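Local structure of DMATS type aromatic prenyltransferase (Streptomyces coelicolor, 6ZS0) at residues F111-L119 against L191-P201; D262-L273 against Y326-D334. The protein probably transfers a dimethylallyl group to the indole ring of tryptophan at C5, as a DMATS-type aromatic prenyltransferase. All coordinates share one frame; numbering follows the deposited sequence. Where two conformers were deposited one is given.

Overall arrangement
Both contacts belong to the ABBA (PT) barrel, a closed antiparallel sheet ringed by helices. From the N terminus, the chain leaves helix 91-109 and enters residues 111-119. It then makes strands 135-139 and 147-152 and helix 162-175 before strand 191-195 closes the loop of contact 1. That contact ties a short helix to the helix-covered side of the sheet. The chain next forms strands 202-209 and 254-260. Contact 2 pairs strand 270-275 with strand 324-332 and closes a loop holding helices 284-297 and 303-312. The two loops run in series and neither nest nor cross. The contact centres lie about 17 Å apart, and Glu200 packs against Pro263 between them.

Contact 1 of 2, residues F111-L119 against L191-P201; sequences FTTDALDEL and LALDLGNWTEP
A water molecule sits between Thr112 and the turn at Gly196-Trp198. It takes a bond from Gly196 N (3.0 Å) and lies close to Thr112 O and Trp198 O, to which it can donate, though more acceptors compete for it than it has protons. Here a short helix, 114-117, and the residues leading into it pack against the helix-covered side of the ABBA barrel, along strand 191-195 and the loop that follows it. Thr112 N bonds directly to Gly196 O at 2.8 Å, with a nearly straight N-H...O angle of 164°. The Thr112 side chain covers the turn beyond. With OG1 beside the backbone N (chi1 -75°), CG2 lies anti to that N and reaches Thr199 OG1 at 3.5 Å, and CB lies against Trp198 O. With a glycine here the backbone bond could stay, but Thr199 OG1 and Trp198 O would probably lose their apolar cover and a gap would open beside the turn. The turn is also held from within: Trp198 NE1 donates to Asp194 O at 3.0 Å, and that oxygen lies in the indole plane. Gly196 N stands over one face of the same ring. Apolar packing follows along the strand. The Phe111 ring meets Leu195 obliquely, CD2 to CB, and also touches Met105 and Ala106 of helix 91-109. Ala115 CB rests against both Pro201 CB and Leu193 CD1. Leu119 crosses Leu191 at about a right angle, and helix 162-175 flanks both through Ala169. Leu119 and Leu193 meet tip to tip, their CD1 atoms 3.6 Å apart.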
loop_
_atom_site.group_PDB
_atom_site.type_symbol
_atom_site.label_atom_id
_atom_site.label_comp_id
_atom_site.label_asym_id
_atom_site.label_seq_id
_atom_site.Cartn_x
_atom_site.Cartn_y
_atom_site.Cartn_z
ATOM N N PHE A 111 -19.893 -7.634 -1.694
ATOM C CA PHE A 111 -19.445 -7.019 -0.416
ATOM C C PHE A 111 -20.300 -5.768 -0.175
ATOM O O PHE A 111 -20.919 -5.220 -1.116
ATOM C CB PHE A 111 -17.934 -6.759 -0.370
ATOM C CG PHE A 111 -17.374 -5.870 -1.446
ATOM C CD1 PHE A 111 -16.747 -6.415 -2.550
ATOM C CD2 PHE A 111 -17.427 -4.491 -1.328
ATOM C CE1 PHE A 111 -16.226 -5.606 -3.541
ATOM C CE2 PHE A 111 -16.914 -3.685 -2.334
ATOM C CZ PHE A 111 -16.317 -4.244 -3.436
ATOM N N THR A 112 -20.398 -5.354 1.075
ATOM C CA THR A 112 -21.242 -4.204 1.484
ATOM C C THR A 112 -20.423 -2.921 1.283
ATOM O O THR A 112 -19.217 -2.921 1.625
ATOM C CB THR A 112 -21.775 -4.421 2.906
ATOM O OG1 THR A 112 -22.806 -5.413 2.775
ATOM C CG2 THR A 112 -22.314 -3.166 3.555
ATOM N N THR A 113 -21.049 -1.885 0.740
ATOM C CA THR A 113 -20.408 -0.570 0.463
ATOM C C THR A 113 -21.070 0.540 1.287
ATOM O O THR A 113 -20.786 1.692 1.008
ATOM C CB THR A 113 -20.466 -0.231 -1.030
ATOM O OG1 THR A 113 -21.842 -0.255 -1.424
ATOM C CG2 THR A 113 -19.646 -1.181 -1.880
ATOM N N ASP A 114 -21.923 0.198 2.252
ATOM C CA ASP A 114 -22.623 1.188 3.118
ATOM C C ASP A 114 -21.590 2.065 3.833
ATOM O O ASP A 114 -21.819 3.259 3.924
ATOM C CB ASP A 114 -23.540 0.532 4.155
ATOM C CG ASP A 114 -24.826 -0.041 3.589
ATOM O OD1 ASP A 114 -25.120 0.197 2.380
ATOM O OD2 ASP A 114 -25.543 -0.711 4.357
ATOM N N ALA A 115 -20.491 1.493 4.315
ATOM C CA ALA A 115 -19.453 2.234 5.065
ATOM C C ALA A 115 -18.757 3.234 4.124
ATOM O O ALA A 115 -18.514 4.378 4.526
ATOM C CB ALA A 115 -18.480 1.269 5.686
ATOM N N LEU A 116 -18.485 2.842 2.896
ATOM C CA LEU A 116 -17.887 3.764 1.903
ATOM C C LEU A 116 -18.894 4.878 1.603
ATOM O O LEU A 116 -18.510 6.010 1.587
ATOM C CB LEU A 116 -17.519 2.973 0.644
ATOM C CG LEU A 116 -16.919 3.785 -0.484
ATOM C CD1 LEU A 116 -15.703 4.577 -0.017
ATOM C CD2 LEU A 116 -16.581 2.893 -1.667
ATOM N N ASP A 117 -20.158 4.524 1.371
ATOM C CA ASP A 117 -21.217 5.494 0.999
ATOM C C ASP A 117 -21.361 6.569 2.070
ATOM O O ASP A 117 -21.558 7.725 1.705
ATOM C CB ASP A 117 -22.534 4.770 0.758
ATOM C CG ASP A 117 -22.574 4.015 -0.556
ATOM O OD1 ASP A 117 -21.718 4.287 -1.436
ATOM O OD2 ASP A 117 -23.477 3.180 -0.703
ATOM N N GLU A 118 -21.232 6.188 3.334
ATOM C CA GLU A 118 -21.275 7.090 4.508
ATOM C C GLU A 118 -20.210 8.187 4.402
ATOM O O GLU A 118 -20.411 9.216 5.053
ATOM C CB GLU A 118 -21.065 6.308 5.808
ATOM C CG GLU A 118 -22.257 5.511 6.222
ATOM C CD GLU A 118 -23.389 6.332 6.820
ATOM O OE1 GLU A 118 -23.183 7.568 7.074
ATOM O OE2 GLU A 118 -24.465 5.749 7.031
ATOM N N LEU A 119 -19.143 7.992 3.601
ATOM C CA LEU A 119 -17.948 8.893 3.584
ATOM C C LEU A 119 -17.827 9.707 2.298
ATOM O O LEU A 119 -16.961 10.598 2.278
ATOM C CB LEU A 119 -16.687 8.042 3.736
ATOM C CG LEU A 119 -16.575 7.250 5.030
ATOM C CD1 LEU A 119 -15.208 6.618 5.130
ATOM C CD2 LEU A 119 -16.863 8.102 6.246
ATOM N N LEU A 191 -7.204 7.780 4.655
ATOM C CA LEU A 191 -8.134 6.966 5.435
ATOM C C LEU A 191 -8.579 5.808 4.558
ATOM O O LEU A 191 -8.921 6.045 3.359
ATOM C CB LEU A 191 -9.314 7.815 5.877
ATOM C CG LEU A 191 -10.288 7.119 6.817
ATOM C CD1 LEU A 191 -10.776 8.111 7.858
ATOM C CD2 LEU A 191 -11.447 6.518 6.054
ATOM N N ALA A 192 -8.554 4.604 5.098
ATOM C CA ALA A 192 -8.885 3.405 4.321
ATOM C C ALA A 192 -10.010 2.606 5.001
ATOM O O ALA A 192 -10.153 2.651 6.226
ATOM C CB ALA A 192 -7.672 2.574 4.106
ATOM N N LEU A 193 -10.798 1.945 4.184
ATOM C CA LEU A 193 -11.873 1.022 4.638
ATOM C C LEU A 193 -11.608 -0.355 4.063
ATOM O O LEU A 193 -11.458 -0.461 2.878
ATOM C CB LEU A 193 -13.236 1.527 4.156
ATOM C CG LEU A 193 -13.780 2.762 4.846
ATOM C CD1 LEU A 193 -15.146 3.130 4.254
ATOM C CD2 LEU A 193 -13.900 2.518 6.347
ATOM N N ASP A 194 -11.624 -1.378 4.905
ATOM C CA ASP A 194 -11.603 -2.793 4.480
ATOM C C ASP A 194 -13.049 -3.217 4.198
ATOM O O ASP A 194 -13.808 -3.212 5.145
ATOM C CB ASP A 194 -10.989 -3.662 5.575
ATOM C CG ASP A 194 -9.653 -4.234 5.205
ATOM O OD1 ASP A 194 -9.616 -5.059 4.269
ATOM O OD2 ASP A 194 -8.669 -3.843 5.837
ATOM N N LEU A 195 -13.414 -3.493 2.942
ATOM C CA LEU A 195 -14.810 -3.872 2.535
ATOM C C LEU A 195 -14.928 -5.389 2.285
ATOM O O LEU A 195 -14.048 -5.991 1.628
ATOM C CB LEU A 195 -15.214 -3.092 1.282
ATOM C CG LEU A 195 -15.040 -1.577 1.340
ATOM C CD1 LEU A 195 -15.401 -0.959 0.004
ATOM C CD2 LEU A 195 -15.869 -0.974 2.452
ATOM N N GLY A 196 -16.000 -5.989 2.785
ATOM C CA GLY A 196 -16.283 -7.426 2.621
ATOM C C GLY A 196 -17.739 -7.717 2.906
ATOM O O GLY A 196 -18.577 -6.820 2.704
ATOM N N ASN A 197 -18.039 -8.923 3.377
ATOM C CA ASN A 197 -19.433 -9.365 3.615
ATOM C C ASN A 197 -19.923 -8.867 4.985
ATOM O O ASN A 197 -21.022 -9.281 5.417
ATOM C CB ASN A 197 -19.539 -10.875 3.475
ATOM C CG ASN A 197 -18.813 -11.644 4.557
ATOM O OD1 ASN A 197 -18.020 -11.077 5.320
ATOM N ND2 ASN A 197 -19.108 -12.938 4.644
ATOM N N TRP A 198 -19.142 -8.016 5.645
ATOM C CA TRP A 198 -19.506 -7.363 6.929
ATOM C C TRP A 198 -20.100 -5.985 6.606
ATOM O O TRP A 198 -19.742 -5.415 5.536
ATOM C CB TRP A 198 -18.294 -7.286 7.868
ATOM C CG TRP A 198 -17.058 -6.731 7.222
ATOM C CD1 TRP A 198 -16.728 -5.411 7.085
ATOM C CD2 TRP A 198 -15.997 -7.472 6.592
ATOM N NE1 TRP A 198 -15.537 -5.280 6.425
ATOM C CE2 TRP A 198 -15.061 -6.524 6.104
ATOM C CE3 TRP A 198 -15.741 -8.832 6.380
ATOM C CZ2 TRP A 198 -13.887 -6.901 5.445
ATOM C CZ3 TRP A 198 -14.592 -9.202 5.707
ATOM C CH2 TRP A 198 -13.673 -8.248 5.251
ATOM N N THR A 199 -21.014 -5.497 7.447
ATOM C CA THR A 199 -21.521 -4.097 7.407
ATOM C C THR A 199 -20.752 -3.279 8.464
ATOM O O THR A 199 -20.586 -2.044 8.251
ATOM C CB THR A 199 -23.050 -4.065 7.547
ATOM O OG1 THR A 199 -23.617 -4.766 6.434
ATOM C CG2 THR A 199 -23.626 -2.665 7.587
ATOM N N GLU A 200 -20.255 -3.937 9.522
ATOM C CA GLU A 200 -19.383 -3.319 10.558
ATOM C C GLU A 200 -18.107 -2.797 9.897
ATOM O O GLU A 200 -17.285 -3.574 9.418
ATOM C CB GLU A 200 -19.028 -4.312 11.667
ATOM C CG GLU A 200 -18.424 -3.650 12.895
ATOM C CD GLU A 200 -19.189 -2.438 13.407
ATOM O OE1 GLU A 200 -18.530 -1.441 13.797
ATOM O OE2 GLU A 200 -20.448 -2.487 13.409
ATOM N N PRO A 201 -17.891 -1.465 9.856
ATOM C CA PRO A 201 -16.701 -0.915 9.205
ATOM C C PRO A 201 -15.375 -1.367 9.849
ATOM O O PRO A 201 -15.303 -1.486 11.056
ATOM C CB PRO A 201 -16.878 0.610 9.352
ATOM C CG PRO A 201 -17.848 0.781 10.506
ATOM C CD PRO A 201 -18.763 -0.420 10.415
HETATM O O HOH W 1 -18.074 -4.116 3.857
#

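Contact 2 of 2, residues D262-L273 against Y326-D334; sequences DPGAERPSGFTL and YLALAGQRD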
loop_
_atom_site.group_PDB
_atom_site.type_symbol
_atom_site.label_atom_id
_atom_site.label_comp_id
_atom_site.label_asym_id
_atom_site.label_seq_id
_atom_site.Cartn_x
_atom_site.Cartn_y
_atom_site.Cartn_z
ATOM N N ASP A 262 -13.350 -2.931 16.263
ATOM C CA ASP A 262 -14.386 -3.220 17.295
ATOM C C ASP A 262 -15.511 -2.190 17.166
ATOM O O ASP A 262 -15.255 -0.988 17.156
ATOM C CB ASP A 262 -13.785 -3.205 18.702
ATOM C CG ASP A 262 -12.403 -3.835 18.819
ATOM O OD1 ASP A 262 -11.436 -3.088 19.150
ATOM O OD2 ASP A 262 -12.299 -5.060 18.593
ATOM N N PRO A 263 -16.795 -2.602 17.037
ATOM C CA PRO A 263 -17.893 -1.635 16.975
ATOM C C PRO A 263 -17.890 -0.673 18.177
ATOM O O PRO A 263 -17.699 -1.118 19.293
ATOM C CB PRO A 263 -19.187 -2.482 16.938
ATOM C CG PRO A 263 -18.746 -3.924 17.172
ATOM C CD PRO A 263 -17.257 -3.990 16.889
ATOM N N GLY A 264 -18.054 0.626 17.913
ATOM C CA GLY A 264 -18.186 1.670 18.946
ATOM C C GLY A 264 -16.862 2.022 19.621
ATOM O O GLY A 264 -16.861 2.982 20.423
ATOM N N ALA A 265 -15.775 1.292 19.330
ATOM C CA ALA A 265 -14.473 1.429 20.030
ATOM C C ALA A 265 -13.843 2.783 19.700
ATOM O O ALA A 265 -13.890 3.202 18.509
ATOM C CB ALA A 265 -13.552 0.287 19.675
ATOM N N GLU A 266 -13.286 3.445 20.719
ATOM C CA GLU A 266 -12.616 4.760 20.604
ATOM C C GLU A 266 -11.098 4.574 20.548
ATOM O O GLU A 266 -10.408 5.578 20.467
ATOM C CB GLU A 266 -13.029 5.658 21.767
ATOM C CG GLU A 266 -14.487 6.084 21.687
ATOM C CD GLU A 266 -14.855 7.255 22.579
ATOM O OE1 GLU A 266 -15.037 8.374 22.037
ATOM O OE2 GLU A 266 -14.958 7.046 23.811
ATOM N N ARG A 267 -10.612 3.334 20.578
ATOM C CA ARG A 267 -9.164 3.007 20.612
ATOM C C ARG A 267 -8.869 1.996 19.515
ATOM O O ARG A 267 -9.688 1.134 19.246
ATOM C CB ARG A 267 -8.791 2.481 22.000
ATOM C CG ARG A 267 -9.078 3.483 23.111
ATOM C CD ARG A 267 -8.581 3.059 24.481
ATOM N NE ARG A 267 -7.124 3.098 24.594
ATOM C CZ ARG A 267 -6.311 2.039 24.505
ATOM N NH1 ARG A 267 -4.999 2.200 24.629
ATOM N NH2 ARG A 267 -6.803 0.830 24.285
ATOM N N PRO A 268 -7.712 2.097 18.818
ATOM C CA PRO A 268 -7.385 1.142 17.763
ATOM C C PRO A 268 -6.933 -0.225 18.290
ATOM O O PRO A 268 -6.344 -0.285 19.347
ATOM C CB PRO A 268 -6.249 1.841 16.991
ATOM C CG PRO A 268 -5.587 2.714 18.025
ATOM C CD PRO A 268 -6.704 3.158 18.952
ATOM N N SER A 269 -7.262 -1.275 17.540
ATOM C CA SER A 269 -6.891 -2.681 17.844
ATOM C C SER A 269 -5.713 -3.123 16.975
ATOM O O SER A 269 -5.211 -4.233 17.173
ATOM C CB SER A 269 -8.065 -3.594 17.665
ATOM O OG SER A 269 -8.540 -3.514 16.347
ATOM N N GLY A 270 -5.285 -2.282 16.031
ATOM C CA GLY A 270 -4.173 -2.662 15.148
ATOM C C GLY A 270 -3.293 -1.477 14.859
ATOM O O GLY A 270 -3.798 -0.332 14.909
ATOM N N PHE A 271 -2.004 -1.734 14.662
ATOM C CA PHE A 271 -0.991 -0.689 14.396
ATOM C C PHE A 271 0.041 -1.206 13.401
ATOM O O PHE A 271 0.567 -2.317 13.577
ATOM C CB PHE A 271 -0.322 -0.269 15.695
ATOM C CG PHE A 271 0.920 0.553 15.496
ATOM C CD1 PHE A 271 2.173 -0.030 15.540
ATOM C CD2 PHE A 271 0.830 1.906 15.222
ATOM C CE1 PHE A 271 3.319 0.735 15.365
ATOM C CE2 PHE A 271 1.977 2.663 15.040
ATOM C CZ PHE A 271 3.223 2.078 15.125
ATOM N N THR A 272 0.370 -0.392 12.387
ATOM C CA THR A 272 1.450 -0.740 11.438
ATOM C C THR A 272 2.401 0.444 11.325
ATOM O O THR A 272 1.909 1.617 11.255
ATOM C CB THR A 272 0.904 -1.135 10.059
ATOM O OG1 THR A 272 0.004 -2.238 10.227
ATOM C CG2 THR A 272 2.017 -1.496 9.094
ATOM N N LEU A 273 3.704 0.162 11.339
ATOM C CA LEU A 273 4.748 1.162 11.006
ATOM C C LEU A 273 5.366 0.867 9.644
ATOM O O LEU A 273 5.775 -0.275 9.416
ATOM C CB LEU A 273 5.833 1.161 12.079
ATOM C CG LEU A 273 6.939 2.196 11.878
ATOM C CD1 LEU A 273 6.414 3.598 12.050
ATOM C CD2 LEU A 273 8.080 1.967 12.861
ATOM N N TYR A 326 8.814 0.096 0.439
ATOM C CA TYR A 326 8.604 0.186 1.899
ATOM C C TYR A 326 8.742 -1.202 2.514
ATOM O O TYR A 326 8.437 -2.209 1.861
ATOM C CB TYR A 326 7.210 0.704 2.271
ATOM C CG TYR A 326 6.940 2.162 2.017
ATOM C CD1 TYR A 326 6.724 2.648 0.747
ATOM C CD2 TYR A 326 6.887 3.063 3.069
ATOM C CE1 TYR A 326 6.470 3.999 0.528
ATOM C CE2 TYR A 326 6.603 4.399 2.877
ATOM C CZ TYR A 326 6.422 4.885 1.597
ATOM O OH TYR A 326 6.162 6.230 1.426
ATOM N N LEU A 327 9.106 -1.222 3.777
ATOM C CA LEU A 327 8.929 -2.369 4.674
ATOM C C LEU A 327 7.999 -1.946 5.798
ATOM O O LEU A 327 8.060 -0.808 6.229
ATOM C CB LEU A 327 10.278 -2.802 5.249
ATOM C CG LEU A 327 11.256 -3.434 4.267
ATOM C CD1 LEU A 327 12.560 -3.757 4.967
ATOM C CD2 LEU A 327 10.672 -4.649 3.584
ATOM N N ALA A 328 7.185 -2.856 6.297
ATOM C CA ALA A 328 6.228 -2.539 7.367
ATOM C C ALA A 328 6.205 -3.687 8.375
ATOM O O ALA A 328 6.307 -4.869 7.970
ATOM C CB ALA A 328 4.841 -2.293 6.827
ATOM N N LEU A 329 6.019 -3.314 9.621
ATOM C CA LEU A 329 5.735 -4.252 10.735
ATOM C C LEU A 329 4.308 -3.978 11.204
ATOM O O LEU A 329 4.018 -2.852 11.625
ATOM C CB LEU A 329 6.764 -4.030 11.829
ATOM C CG LEU A 329 6.650 -4.974 13.021
ATOM C CD1 LEU A 329 6.914 -6.401 12.589
ATOM C CD2 LEU A 329 7.587 -4.523 14.123
ATOM N N ALA A 330 3.454 -4.993 11.139
ATOM C CA ALA A 330 1.996 -4.864 11.301
ATOM C C ALA A 330 1.563 -5.696 12.510
ATOM O O ALA A 330 1.790 -6.909 12.490
ATOM C CB ALA A 330 1.285 -5.309 10.053
ATOM N N GLY A 331 1.005 -5.031 13.507
ATOM C CA GLY A 331 0.434 -5.652 14.706
ATOM C C GLY A 331 -1.085 -5.633 14.669
ATOM O O GLY A 331 -1.689 -4.681 14.120
ATOM N N GLN A 332 -1.683 -6.663 15.246
ATOM C CA GLN A 332 -3.130 -6.760 15.521
ATOM C C GLN A 332 -3.286 -7.455 16.873
ATOM O O GLN A 332 -2.604 -8.450 17.093
ATOM C CB GLN A 332 -3.857 -7.500 14.402
ATOM C CG GLN A 332 -4.712 -6.582 13.545
ATOM C CD GLN A 332 -5.953 -6.100 14.267
ATOM O OE1 GLN A 332 -6.565 -6.828 15.052
ATOM N NE2 GLN A 332 -6.355 -4.867 13.979
ATOM N N ARG A 333 -4.096 -6.879 17.749
ATOM C CA ARG A 333 -4.432 -7.432 19.085
ATOM C C ARG A 333 -4.631 -8.955 18.985
ATOM O O ARG A 333 -5.411 -9.394 18.115
ATOM C CB ARG A 333 -5.682 -6.718 19.591
ATOM C CG ARG A 333 -6.146 -7.142 20.975
ATOM C CD ARG A 333 -7.431 -6.413 21.310
ATOM N NE ARG A 333 -7.216 -4.982 21.463
ATOM C CZ ARG A 333 -8.175 -4.056 21.425
ATOM N NH1 ARG A 333 -9.439 -4.408 21.233
ATOM N NH2 ARG A 333 -7.865 -2.779 21.567
ATOM N N ASP A 334 -3.916 -9.721 19.822
ATOM C CA ASP A 334 -4.067 -11.195 19.987
ATOM C C ASP A 334 -3.672 -11.909 18.689
ATOM O O ASP A 334 -4.288 -12.956 18.372
ATOM C CB ASP A 334 -5.498 -11.568 20.396
HETATM O O HOH W 2 -1.884 -3.348 11.697
#
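Arg333 runs out extended, chi1 -178° and chi2 -177°, then bends at chi3 (-67°), which lays its guanidinium over Ser269 and beside Asp262. The contact is an antiparallel pairing of two neighbouring strands of the ABBA barrel, 270-273 and 326-332, with the loop before the first strand gathered at one end. Ser269 CB stands over the centre of one guanidinium face, 3.8 Å above its plane. Arg333 NH1 forms a salt bridge with Asp262 OD1 at 3.2 Å. The hydrogen bond within this bridge is weak, since the N-H points well aside of OD1, although the carboxylate and guanidinium planes are nearly parallel. The stronger hold on the side chain is outside the pair, where NE donates to Asp224 O. Arg333 N adds a straight bond to Ser269 O. Ser269 and Gly270 together face Ser259 of the next strand in a classic beta bulge.

Beyond it the ladder is regular. Phe271 with Gly331 and Leu273 with Leu329 are hydrogen-bonded pairs, each joined by two backbone bonds. Thr272 with Ala330, between them, and Gly270 with Gln332, just before Phe271, are non-hydrogen-bonded pairs. Phe271, Leu273 and Leu329 lie on one face, where Phe235 of helix 229-240 covers both leucines. Thr272, Ala328, Ala330 and Gln332 share the other face, consistent with the barrel interior. There the bent Gln332 chain folds back across Gly270, with NE2 at 3.3 Å from its CA. Thr272 CG2 packs on Ala328 CB, while OG1 lies beside Ala330 CB. A water is held between the strands, bonded to Thr272 OG1 at 2.6 Å and donating to Gly331 O at 2.8 Å.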